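Local coordinates for protein peroxinectin A (Dictyostelium discoideum, PDB 6ERC) that oxidises phenolic donors, iodide and thiocyanate with hydrogen peroxide as a secreted haem peroxidase, at residues M71-G76 against S306-F311; Q77-N82 against T299-G304; S397-R400 against P406-T409; I27-P32 against Y455-E460. One frame throughout, in Å; residues are numbered along the deposited sequence.

Contact 1 (M71-G76 against S306-F311); sequences MFNMWG and SEVGPF. With CA (calcium ion), chain G; HEM (protoporphyrin IX containing Fe), chain F.
Asn73 on helix 70-80 lies alongside Glu307, the two side chains overlapping with their ends turned opposite ways. At the root of Asn73, CB takes the closest approach, 3.1 Å from Glu307 OE2, with Glu307 CD also packed against it. The amide carbon CG comes next, near the haem methyl CMC. Beyond it the branches part: OD1 sits 3.7 Å from HEM CMC and 4.0 Å from Val308 CG2, while ND2 reaches out to water 2 at 2.9 Å and also donates to Glu353. Gly309 N gives its hydrogen to that same water, so one water ties the amide to the opposite backbone. With CG set between the backbone N and the carbonyl carbon (chi1 80°), OD1 is brought to the haem edge. This is the distal helix of the animal haem peroxidase fold meeting the chain that runs on from the calcium site, where Ser306 binds calcium through both O and OG. The Glu307 carboxylate stands nearly perpendicular to the Phe72 ring, and OE1 meets the ring edge in its plane, 3.5 Å from Phe72 CE2. OE2 accepts from water 1, which also donates to Phe72 O. Were Glu307 an alanine, water 1 would probably lose its carboxylate acceptor and a gap would open beside Asn73 CB and the haem vinyl carbon CBC, which lies 3.5 Å from Glu307 OE2.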
# COMPACT_ATOMS: atom_id res chain seq x y z
N MET A 71 -2.64 -5.88 -12.27
CA MET A 71 -2.25 -6.80 -11.20
C MET A 71 -0.98 -6.34 -10.49
O MET A 71 -0.80 -6.62 -9.30
CB MET A 71 -2.06 -8.20 -11.78
CG MET A 71 -1.64 -9.25 -10.76
SD MET A 71 -2.83 -9.47 -9.43
CE MET A 71 -4.04 -10.52 -10.23
N PHE A 72 -0.10 -5.63 -11.20
CA PHE A 72 1.14 -5.16 -10.59
C PHE A 72 0.86 -4.18 -9.46
O PHE A 72 1.47 -4.27 -8.38
CB PHE A 72 2.04 -4.53 -11.65
CG PHE A 72 3.24 -3.82 -11.08
CD1 PHE A 72 4.34 -4.53 -10.63
CD2 PHE A 72 3.27 -2.43 -11.00
CE1 PHE A 72 5.44 -3.88 -10.11
CE2 PHE A 72 4.37 -1.78 -10.48
CZ PHE A 72 5.45 -2.50 -10.03
N ASN A 73 -0.04 -3.22 -9.69
CA ASN A 73 -0.34 -2.26 -8.63
C ASN A 73 -1.31 -2.83 -7.60
O ASN A 73 -1.34 -2.34 -6.47
CB ASN A 73 -0.88 -0.95 -9.23
CG ASN A 73 -2.34 -1.02 -9.61
OD1 ASN A 73 -3.23 -1.13 -8.76
ND2 ASN A 73 -2.61 -0.92 -10.91
N MET A 74 -2.07 -3.86 -7.96
CA MET A 74 -2.86 -4.57 -6.96
C MET A 74 -1.95 -5.25 -5.94
O MET A 74 -2.27 -5.29 -4.74
CB MET A 74 -3.78 -5.59 -7.63
CG MET A 74 -4.95 -4.95 -8.37
SD MET A 74 -6.06 -4.05 -7.27
CE MET A 74 -7.27 -3.45 -8.45
N TRP A 75 -0.82 -5.80 -6.38
CA TRP A 75 0.13 -6.36 -5.43
C TRP A 75 0.82 -5.27 -4.63
O TRP A 75 1.06 -5.43 -3.43
CB TRP A 75 1.17 -7.22 -6.15
CG TRP A 75 2.02 -7.96 -5.17
CD1 TRP A 75 3.28 -7.63 -4.75
CD2 TRP A 75 1.66 -9.15 -4.46
NE1 TRP A 75 3.73 -8.55 -3.83
CE2 TRP A 75 2.75 -9.49 -3.64
CE3 TRP A 75 0.53 -9.97 -4.45
CZ2 TRP A 75 2.74 -10.61 -2.81
CZ3 TRP A 75 0.52 -11.08 -3.63
CH2 TRP A 75 1.62 -11.39 -2.82
N GLY A 76 1.16 -4.16 -5.29
CA GLY A 76 1.75 -3.04 -4.57
C GLY A 76 0.86 -2.56 -3.44
O GLY A 76 1.32 -2.36 -2.31
N SER A 306 -0.74 7.13 -9.01
CA SER A 306 -0.57 7.57 -10.39
C SER A 306 -0.84 6.43 -11.37
O SER A 306 -1.34 6.67 -12.48
CB SER A 306 0.84 8.10 -10.59
OG SER A 306 1.00 8.67 -11.87
N GLU A 307 -0.51 5.19 -11.00
CA GLU A 307 -0.55 4.07 -11.92
C GLU A 307 -1.90 3.35 -11.96
O GLU A 307 -2.11 2.50 -12.83
CB GLU A 307 0.55 3.06 -11.57
CG GLU A 307 0.21 2.07 -10.47
CD GLU A 307 1.42 1.32 -9.93
OE1 GLU A 307 2.34 1.02 -10.72
OE2 GLU A 307 1.44 1.02 -8.72
N VAL A 308 -2.82 3.68 -11.06
CA VAL A 308 -4.15 3.07 -11.08
C VAL A 308 -4.90 3.55 -12.31
O VAL A 308 -5.10 4.76 -12.50
CB VAL A 308 -4.92 3.41 -9.79
CG1 VAL A 308 -6.38 2.97 -9.89
CG2 VAL A 308 -4.25 2.77 -8.59
N GLY A 309 -5.34 2.62 -13.15
CA GLY A 309 -6.18 2.94 -14.28
C GLY A 309 -7.60 3.19 -13.86
O GLY A 309 -8.03 2.89 -12.73
N PRO A 310 -8.39 3.76 -14.78
CA PRO A 310 -9.77 4.14 -14.42
C PRO A 310 -10.76 2.99 -14.43
O PRO A 310 -11.81 3.11 -13.79
CB PRO A 310 -10.13 5.18 -15.49
CG PRO A 310 -9.32 4.80 -16.67
CD PRO A 310 -8.04 4.19 -16.14
N PHE A 311 -10.48 1.89 -15.13
CA PHE A 311 -11.45 0.82 -15.30
C PHE A 311 -10.89 -0.51 -14.81
O PHE A 311 -9.70 -0.79 -14.92
CB PHE A 311 -11.88 0.69 -16.76
CG PHE A 311 -12.74 1.81 -17.24
CD1 PHE A 311 -14.09 1.85 -16.92
CD2 PHE A 311 -12.21 2.84 -17.99
CE1 PHE A 311 -14.89 2.88 -17.36
CE2 PHE A 311 -13.00 3.88 -18.43
CZ PHE A 311 -14.34 3.90 -18.12
CA CA G . -0.41 8.58 -13.73
CHA HEM F . -2.52 5.24 1.28
CHB HEM F . -6.39 4.52 -1.54
CHC HEM F . -3.62 2.04 -4.67
CHD HEM F . 0.29 2.98 -1.96
C1A HEM F . -3.79 5.31 0.75
C2A HEM F . -4.88 6.10 1.28
C3A HEM F . -5.95 5.91 0.51
C4A HEM F . -5.57 4.98 -0.54
CMA HEM F . -7.35 6.53 0.69
CAA HEM F . -4.77 7.00 2.52
CBA HEM F . -4.90 8.44 2.03
CGA HEM F . -4.27 9.37 3.03
O1A HEM F . -3.03 9.29 3.24
O2A HEM F . -4.99 10.22 3.60
C1B HEM F . -5.97 3.77 -2.61
C2B HEM F . -6.83 3.28 -3.66
C3B HEM F . -6.07 2.59 -4.53
C4B HEM F . -4.70 2.62 -4.05
CMB HEM F . -8.35 3.56 -3.68
CAB HEM F . -6.48 1.86 -5.83
CBB HEM F . -7.72 1.89 -6.33
C1C HEM F . -2.31 2.08 -4.22
C2C HEM F . -1.16 1.48 -4.87
C3C HEM F . -0.08 1.74 -4.11
C4C HEM F . -0.52 2.51 -2.97
CMC HEM F . -1.29 0.71 -6.20
CAC HEM F . 1.43 1.38 -4.27
CBC HEM F . 1.96 0.67 -5.26
C1D HEM F . -0.14 3.63 -0.83
C2D HEM F . 0.68 3.99 0.30
C3D HEM F . -0.10 4.62 1.18
C4D HEM F . -1.44 4.67 0.65
CMD HEM F . 2.19 3.70 0.42
CAD HEM F . 0.30 5.18 2.56
CBD HEM F . 0.32 3.97 3.49
CGD HEM F . -0.12 4.35 4.89
O1D HEM F . -1.35 4.37 5.14
O2D HEM F . 0.74 4.63 5.76
NA HEM F . -4.25 4.65 -0.36
NB HEM F . -4.68 3.35 -2.88
NC HEM F . -1.89 2.69 -3.07
ND HEM F . -1.43 4.07 -0.59
FE HEM F . -3.04 3.67 -1.69
O HOH W 1 2.87 -1.41 -7.86
O HOH W 2 -4.98 -0.09 -12.45
O HOH W 3 -2.76 8.44 -14.09
O HOH W 4 -0.55 8.69 -16.07

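Contact 2 (Q77-N82 against T299-G304); sequences QFLIHN and TAFRFG. With NA (sodium ion), chain K; HEM (protoporphyrin IX containing Fe), chain F.
Beside the haem of the animal peroxidase fold, Ile80 and Leu79 on the distal helix 70-80 meet Phe301, just after helix 294-300. Ile80 CB lies 3.9 Å from Phe301 CE2, the two side chains running antiparallel, flank to flank. Leu79 CD2 approaches Phe301 CZ at 4.3 Å; both aliphatic groups come at the ring obliquely. The haem shares this packing: its methyl CMD sits at the ring edge in plane, and Ile80 CG1 touches the same methyl at 3.5 Å. Ile80 CG1 is trans to the backbone N (chi1 -174°), which sends that branch toward the porphyrin. On the distal side, Gln77 lies extended over the porphyrin, its CD 3.6 Å from HEM CHC, and its backbone O stands 3.3 Å above the plane of the His81 ring, over its centre. His81 is the predicted proton acceptor; Asn82 O ligates sodium at 2.4 Å. Arg302 runs across the porphyrin face remote from His81, CG and CD against pyrrole D and HEM CHA over one guanidinium face, to reach propionate oxygen O1A. O1A takes a bond from NH1, very short and so of doubtful length, and a weak one from NH2; NH1 also donates to Asn383. A leucine in place of Arg302 would probably leave O1A without this guanidinium and Asn383 without its donor. The distal helix carries its glutamine and histidine one turn apart, as in other animal haem peroxidases.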
# COMPACT_ATOMS: atom_id res chain seq x y z
N GLN A 77 -0.43 -2.37 -3.73
CA GLN A 77 -1.37 -1.97 -2.68
C GLN A 77 -1.50 -3.07 -1.64
O GLN A 77 -1.62 -2.78 -0.44
CB GLN A 77 -2.72 -1.64 -3.30
CG GLN A 77 -3.72 -1.03 -2.33
CD GLN A 77 -5.06 -0.75 -2.97
OE1 GLN A 77 -5.26 -1.02 -4.16
NE2 GLN A 77 -5.98 -0.20 -2.20
N PHE A 78 -1.49 -4.33 -2.07
CA PHE A 78 -1.51 -5.44 -1.13
C PHE A 78 -0.23 -5.49 -0.31
O PHE A 78 -0.27 -5.86 0.87
CB PHE A 78 -1.70 -6.76 -1.90
CG PHE A 78 -1.81 -7.96 -1.01
CD1 PHE A 78 -3.03 -8.34 -0.48
CD2 PHE A 78 -0.69 -8.72 -0.71
CE1 PHE A 78 -3.13 -9.44 0.33
CE2 PHE A 78 -0.79 -9.82 0.10
CZ PHE A 78 -2.01 -10.19 0.62
N LEU A 79 0.90 -5.11 -0.90
CA LEU A 79 2.17 -5.15 -0.19
C LEU A 79 2.23 -4.10 0.91
O LEU A 79 2.67 -4.38 2.03
CB LEU A 79 3.32 -4.97 -1.18
CG LEU A 79 4.73 -4.89 -0.60
CD1 LEU A 79 5.03 -6.06 0.32
CD2 LEU A 79 5.75 -4.83 -1.73
N ILE A 80 1.80 -2.86 0.62
CA ILE A 80 1.90 -1.81 1.62
C ILE A 80 0.99 -2.11 2.80
O ILE A 80 1.31 -1.77 3.95
CB ILE A 80 1.58 -0.43 1.01
CG1 ILE A 80 1.82 0.67 2.05
CG2 ILE A 80 0.15 -0.36 0.51
CD1 ILE A 80 3.29 0.90 2.36
N HIS A 81 -0.16 -2.74 2.56
CA HIS A 81 -1.03 -3.13 3.66
C HIS A 81 -0.41 -4.19 4.55
O HIS A 81 -0.98 -4.50 5.61
CB HIS A 81 -2.38 -3.62 3.11
CG HIS A 81 -3.18 -2.54 2.45
ND1 HIS A 81 -4.33 -2.81 1.73
CD2 HIS A 81 -3.01 -1.20 2.40
CE1 HIS A 81 -4.83 -1.67 1.26
NE2 HIS A 81 -4.04 -0.68 1.65
N ASN A 82 0.73 -4.76 4.16
CA ASN A 82 1.51 -5.63 5.03
C ASN A 82 2.56 -4.87 5.84
O ASN A 82 3.27 -5.50 6.63
CB ASN A 82 2.22 -6.71 4.21
CG ASN A 82 1.35 -7.92 3.94
OD1 ASN A 82 1.25 -8.82 4.77
ND2 ASN A 82 0.73 -7.95 2.77
N THR A 299 5.70 9.23 1.04
CA THR A 299 6.12 9.88 -0.20
C THR A 299 6.42 8.88 -1.30
O THR A 299 5.69 8.83 -2.29
CB THR A 299 7.33 10.78 0.08
OG1 THR A 299 7.10 11.55 1.26
CG2 THR A 299 7.58 11.71 -1.10
N ALA A 300 7.48 8.08 -1.17
CA ALA A 300 7.97 7.30 -2.30
C ALA A 300 6.94 6.28 -2.78
O ALA A 300 6.57 6.26 -3.96
CB ALA A 300 9.28 6.61 -1.92
N PHE A 301 6.48 5.41 -1.88
CA PHE A 301 5.66 4.28 -2.29
C PHE A 301 4.22 4.65 -2.60
O PHE A 301 3.44 3.77 -2.96
CB PHE A 301 5.69 3.19 -1.22
CG PHE A 301 5.43 1.82 -1.76
CD1 PHE A 301 6.42 1.13 -2.44
CD2 PHE A 301 4.20 1.21 -1.60
CE1 PHE A 301 6.19 -0.13 -2.95
CE2 PHE A 301 3.96 -0.06 -2.10
CZ PHE A 301 4.96 -0.73 -2.77
N ARG A 302 3.84 5.92 -2.47
CA ARG A 302 2.51 6.34 -2.88
C ARG A 302 2.41 6.58 -4.38
O ARG A 302 1.36 7.03 -4.86
CB ARG A 302 2.09 7.61 -2.13
CG ARG A 302 1.97 7.40 -0.63
CD ARG A 302 0.84 8.21 -0.02
NE ARG A 302 0.75 8.01 1.42
CZ ARG A 302 -0.21 8.51 2.19
NH1 ARG A 302 -1.18 9.24 1.67
NH2 ARG A 302 -0.20 8.26 3.49
N PHE A 303 3.47 6.28 -5.14
CA PHE A 303 3.42 6.41 -6.59
C PHE A 303 2.29 5.60 -7.21
O PHE A 303 1.87 5.91 -8.33
CB PHE A 303 4.76 5.96 -7.19
CG PHE A 303 5.00 4.47 -7.10
CD1 PHE A 303 4.55 3.62 -8.11
CD2 PHE A 303 5.68 3.92 -6.03
CE1 PHE A 303 4.77 2.26 -8.03
CE2 PHE A 303 5.90 2.56 -5.95
CZ PHE A 303 5.44 1.73 -6.95
N GLY A 304 1.81 4.57 -6.52
CA GLY A 304 0.81 3.69 -7.11
C GLY A 304 -0.47 4.40 -7.48
O GLY A 304 -1.19 3.96 -8.38
NA NA K . 3.01 -6.45 8.86
CHA HEM F . -2.52 5.24 1.28
CHB HEM F . -6.39 4.52 -1.54
CHC HEM F . -3.62 2.04 -4.67
CHD HEM F . 0.29 2.98 -1.96
C1A HEM F . -3.79 5.31 0.75
C2A HEM F . -4.88 6.10 1.28
C3A HEM F . -5.95 5.91 0.51
C4A HEM F . -5.57 4.98 -0.54
CMA HEM F . -7.35 6.53 0.69
CAA HEM F . -4.77 7.00 2.52
CBA HEM F . -4.90 8.44 2.03
CGA HEM F . -4.27 9.37 3.03
O1A HEM F . -3.03 9.29 3.24
O2A HEM F . -4.99 10.22 3.60
C1B HEM F . -5.97 3.77 -2.61
C2B HEM F . -6.83 3.28 -3.66
C3B HEM F . -6.07 2.59 -4.53
C4B HEM F . -4.70 2.62 -4.05
CMB HEM F . -8.35 3.56 -3.68
CAB HEM F . -6.48 1.86 -5.83
CBB HEM F . -7.72 1.89 -6.33
C1C HEM F . -2.31 2.08 -4.22
C2C HEM F . -1.16 1.48 -4.87
C3C HEM F . -0.08 1.74 -4.11
C4C HEM F . -0.52 2.51 -2.97
CMC HEM F . -1.29 0.71 -6.20
CAC HEM F . 1.43 1.38 -4.27
CBC HEM F . 1.96 0.67 -5.26
C1D HEM F . -0.14 3.63 -0.83
C2D HEM F . 0.68 3.99 0.30
C3D HEM F . -0.10 4.62 1.18
C4D HEM F . -1.44 4.67 0.65
CMD HEM F . 2.19 3.70 0.42
CAD HEM F . 0.30 5.18 2.56
CBD HEM F . 0.32 3.97 3.49
CGD HEM F . -0.12 4.35 4.89
O1D HEM F . -1.35 4.37 5.14
O2D HEM F . 0.74 4.63 5.76
NA HEM F . -4.25 4.65 -0.36
NB HEM F . -4.68 3.35 -2.88
NC HEM F . -1.89 2.69 -3.07
ND HEM F . -1.43 4.07 -0.59
FE HEM F . -3.04 3.67 -1.69

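Contact 3 (S397-R400 against P406-T409); sequences SLRR and PVQT
Pro406 is set between Arg399 and Arg400, two consecutive residues of helix 395-401, where the chain leaves that helix and doubles back alongside it on its way to helix 410-413. The loop that follows helix 395-401 thus packs back on that helix, in a part of the animal haem peroxidase fold well away from the haem. The two arginines treat the proline differently. Arg400 crosses it at about a right angle and lays one guanidinium face over the CB-CG edge of Pro406: Pro406 CB stands 3.7 Å above the guanidinium plane, offset toward the rim, and Pro406 CG lies 3.7 Å from Arg400 NE. The chain of Arg400 is extended from CG to NE, which carries the flat group out past the helix and over the proline; beyond it, NH2 has a long, weak ion pair with Asp431. Arg399 instead presents its guanidinium edge. Its NE faces Pro406 CA, which lies near the guanidinium plane at 4.2 Å, while Val407 CG1 comes in obliquely. A bend at chi3 (62°), after a straight start through CG and CD, brings NE round to this position. The polar end of Arg399 is held by the surrounding chain: NE donates to Arg405 O, just ahead of the proline, NH2 bonds to Gln452, and a long, weak ion pair joins NH1 to Glu442. Both Pro406 and Val407 are extended in the backbone, so the loop heads away from the helix after this point, and the Val407 methyl CG1 is left 4.4 Å from Arg399 NE.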
# COMPACT_ATOMS: atom_id res chain seq x y z
N SER A 397 15.55 19.56 -0.73
CA SER A 397 16.08 19.24 0.60
C SER A 397 16.17 17.74 0.81
O SER A 397 17.15 17.24 1.36
CB SER A 397 15.21 19.88 1.68
OG SER A 397 15.73 19.60 2.97
N LEU A 398 15.15 17.00 0.37
CA LEU A 398 15.18 15.54 0.51
C LEU A 398 16.35 14.95 -0.25
O LEU A 398 17.09 14.11 0.28
CB LEU A 398 13.86 14.95 0.01
CG LEU A 398 13.74 13.42 0.05
CD1 LEU A 398 13.90 12.90 1.47
CD2 LEU A 398 12.40 12.99 -0.53
N ARG A 399 16.55 15.37 -1.51
CA ARG A 399 17.65 14.85 -2.31
C ARG A 399 18.99 15.05 -1.60
O ARG A 399 19.80 14.13 -1.50
CB ARG A 399 17.66 15.52 -3.68
CG ARG A 399 16.54 15.05 -4.60
CD ARG A 399 16.59 15.74 -5.96
NE ARG A 399 17.83 15.46 -6.69
CZ ARG A 399 18.04 14.38 -7.43
NH1 ARG A 399 17.10 13.45 -7.55
NH2 ARG A 399 19.20 14.21 -8.05
N ARG A 400 19.23 16.27 -1.09
CA ARG A 400 20.46 16.53 -0.36
C ARG A 400 20.64 15.55 0.79
O ARG A 400 21.72 14.97 0.97
CB ARG A 400 20.47 17.97 0.17
CG ARG A 400 20.58 19.06 -0.90
CD ARG A 400 20.82 20.44 -0.27
NE ARG A 400 20.77 21.54 -1.24
CZ ARG A 400 19.70 22.30 -1.48
NH1 ARG A 400 18.56 22.10 -0.82
NH2 ARG A 400 19.77 23.26 -2.39
N PRO A 406 21.13 18.31 -5.69
CA PRO A 406 19.88 19.06 -5.88
C PRO A 406 19.77 19.60 -7.30
O PRO A 406 20.78 19.85 -7.97
CB PRO A 406 19.98 20.19 -4.86
CG PRO A 406 21.45 20.42 -4.72
CD PRO A 406 22.11 19.08 -4.90
N VAL A 407 18.53 19.77 -7.75
CA VAL A 407 18.29 20.31 -9.08
C VAL A 407 18.53 21.82 -9.06
O VAL A 407 18.38 22.48 -8.02
CB VAL A 407 16.87 19.98 -9.57
CG1 VAL A 407 16.67 18.48 -9.68
CG2 VAL A 407 15.82 20.61 -8.66
N GLN A 408 18.90 22.36 -10.21
CA GLN A 408 19.09 23.80 -10.36
C GLN A 408 17.99 24.49 -11.14
O GLN A 408 17.65 25.63 -10.83
CB GLN A 408 20.44 24.08 -11.03
CG GLN A 408 21.65 23.76 -10.16
CD GLN A 408 22.95 24.29 -10.75
OE1 GLN A 408 23.06 24.53 -11.95
NE2 GLN A 408 23.95 24.49 -9.89
N THR A 409 17.41 23.83 -12.15
CA THR A 409 16.32 24.40 -12.92
C THR A 409 15.27 23.33 -13.18
O THR A 409 15.46 22.15 -12.87
CB THR A 409 16.80 25.01 -14.24
OG1 THR A 409 15.68 25.42 -15.03
CG2 THR A 409 17.63 24.01 -15.04

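Contact 4 (I27-P32 against Y455-E460); sequences IRLANP and YLIIYE
The loop 27-32, irregular in backbone, passes helix 452-467 closest at Leu29 and Ile457, whose CA atoms are 8.4 Å apart. Here an N-terminal strand-to-helix connection of the animal haem peroxidase fold rests against a helix from the C-terminal part of the chain, and Leu29 carries the whole contact. Its two methyls divide the work. CD1 touches Ile457 CG2 at 4.1 Å, the leucine and isoleucine meeting at a slant, and this is the apolar half of the contact. CD2 is laid against the carboxylate of Glu460, the two side chains overlapping side by side and pointing opposite ways. Both carboxylate oxygens have polar partners away from Leu29, OE2 in a salt bridge with Arg464 on the same helix. A bend at chi2 (-83°) folds the Glu460 carboxylate over to where Leu29 meets it. Further bonds hold the loop: Leu29 N and Ala30 N donate to the two carboxylate oxygens of Glu295 on helix 294-300, and Arg28 makes a salt bridge with Glu141. Ile457 also packs on Leu398 and Ala300, so it touches helices 395-401 and 294-300 as well as the loop. At the carboxylate, Leu29 CD2 lies 3.7 Å from Glu460 CD and closer still, 3.4 Å, to Glu460 OE1.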
# COMPACT_ATOMS: atom_id res chain seq x y z
N ILE A 27 10.42 5.63 11.09
CA ILE A 27 11.82 6.02 10.94
C ILE A 27 11.88 7.22 10.00
O ILE A 27 10.97 7.46 9.20
CB ILE A 27 12.68 4.84 10.42
CG1 ILE A 27 12.69 3.70 11.44
CG2 ILE A 27 14.11 5.26 10.12
CD1 ILE A 27 13.31 4.05 12.79
N ARG A 28 12.97 7.98 10.10
CA ARG A 28 13.22 9.11 9.21
C ARG A 28 14.54 8.89 8.48
O ARG A 28 15.56 8.61 9.11
CB ARG A 28 13.28 10.43 9.98
CG ARG A 28 11.96 10.85 10.63
CD ARG A 28 11.06 11.60 9.66
NE ARG A 28 9.83 12.04 10.32
CZ ARG A 28 8.86 12.73 9.73
NH1 ARG A 28 8.96 13.08 8.46
NH2 ARG A 28 7.79 13.07 10.43
N LEU A 29 14.50 9.00 7.15
CA LEU A 29 15.74 9.09 6.38
C LEU A 29 16.29 10.51 6.37
O LEU A 29 17.51 10.70 6.27
CB LEU A 29 15.51 8.62 4.95
CG LEU A 29 14.87 7.25 4.76
CD1 LEU A 29 14.74 6.94 3.28
CD2 LEU A 29 15.66 6.17 5.47
N ALA A 30 15.41 11.50 6.49
CA ALA A 30 15.79 12.91 6.45
C ALA A 30 15.06 13.65 7.56
O ALA A 30 13.93 13.32 7.91
CB ALA A 30 15.46 13.53 5.09
N ASN A 31 15.72 14.66 8.11
CA ASN A 31 15.09 15.46 9.15
C ASN A 31 13.78 16.04 8.64
O ASN A 31 13.71 16.52 7.50
CB ASN A 31 16.01 16.60 9.60
CG ASN A 31 17.16 16.13 10.46
OD1 ASN A 31 17.04 16.06 11.68
ND2 ASN A 31 18.28 15.80 9.83
N PRO A 32 12.71 16.00 9.43
CA PRO A 32 11.47 16.67 9.02
C PRO A 32 11.52 18.16 9.32
O PRO A 32 12.23 18.62 10.21
CB PRO A 32 10.40 15.98 9.87
CG PRO A 32 11.12 15.53 11.09
CD PRO A 32 12.52 15.20 10.66
N TYR A 455 13.18 5.75 -6.35
CA TYR A 455 13.96 4.52 -6.44
C TYR A 455 14.82 4.33 -5.19
O TYR A 455 14.84 3.24 -4.59
CB TYR A 455 14.84 4.56 -7.68
CG TYR A 455 15.68 3.33 -7.93
CD1 TYR A 455 16.87 3.13 -7.24
CD2 TYR A 455 15.31 2.39 -8.88
CE1 TYR A 455 17.64 2.01 -7.48
CE2 TYR A 455 16.07 1.28 -9.12
CZ TYR A 455 17.24 1.09 -8.42
OH TYR A 455 18.01 -0.03 -8.66
N LEU A 456 15.52 5.38 -4.77
CA LEU A 456 16.43 5.26 -3.64
C LEU A 456 15.68 4.99 -2.34
O LEU A 456 16.12 4.17 -1.52
CB LEU A 456 17.27 6.54 -3.51
CG LEU A 456 18.53 6.46 -2.65
CD1 LEU A 456 19.56 7.47 -3.14
CD2 LEU A 456 18.22 6.70 -1.18
N ILE A 457 14.54 5.65 -2.14
CA ILE A 457 13.78 5.46 -0.90
C ILE A 457 13.20 4.05 -0.85
O ILE A 457 13.21 3.40 0.20
CB ILE A 457 12.68 6.53 -0.78
CG1 ILE A 457 13.30 7.93 -0.75
CG2 ILE A 457 11.85 6.31 0.48
CD1 ILE A 457 12.32 9.05 -1.02
N ILE A 458 12.69 3.55 -1.98
CA ILE A 458 12.11 2.22 -2.00
C ILE A 458 13.19 1.16 -1.83
O ILE A 458 13.05 0.22 -1.04
CB ILE A 458 11.31 2.00 -3.30
CG1 ILE A 458 10.11 2.95 -3.34
CG2 ILE A 458 10.84 0.56 -3.41
CD1 ILE A 458 9.44 3.05 -4.70
N TYR A 459 14.30 1.30 -2.57
CA TYR A 459 15.40 0.37 -2.42
C TYR A 459 15.87 0.29 -0.97
O TYR A 459 16.13 -0.79 -0.45
CB TYR A 459 16.56 0.78 -3.33
CG TYR A 459 17.75 -0.16 -3.28
CD1 TYR A 459 18.68 -0.09 -2.26
CD2 TYR A 459 17.94 -1.12 -4.27
CE1 TYR A 459 19.76 -0.94 -2.21
CE2 TYR A 459 19.02 -1.97 -4.24
CZ TYR A 459 19.93 -1.88 -3.20
OH TYR A 459 21.01 -2.74 -3.16
N GLU A 460 15.96 1.45 -0.31
CA GLU A 460 16.50 1.48 1.04
C GLU A 460 15.56 0.80 2.03
O GLU A 460 16.02 0.15 2.98
CB GLU A 460 16.76 2.93 1.45
CG GLU A 460 17.64 3.09 2.69
CD GLU A 460 16.87 2.98 3.99
OE1 GLU A 460 15.63 3.15 3.97
OE2 GLU A 460 17.51 2.71 5.03

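Overall arrangement
Contacts 1 and 2 sit successively along helix 70-80, their centres 11 Å apart, and both border the haem; they touch where Gly76 O lies 3.5 Å from Phe301 CE2. Contact 2 passes outward to contact 4 through Ala300 CB, 3.5 Å from Ile457 CG2, with their centres 14 Å apart. Contact 4 in turn meets contact 3, Leu398 CD2 lying 4.0 Å from Ile457 CD1. The packing thus steps from the haem out to a peripheral loop: contact 3 is centred about 29 Å from contact 1, and the Ile457 side chain is about 10 Å from the haem. Calcium and sodium lie by contacts 1 and 2 respectively.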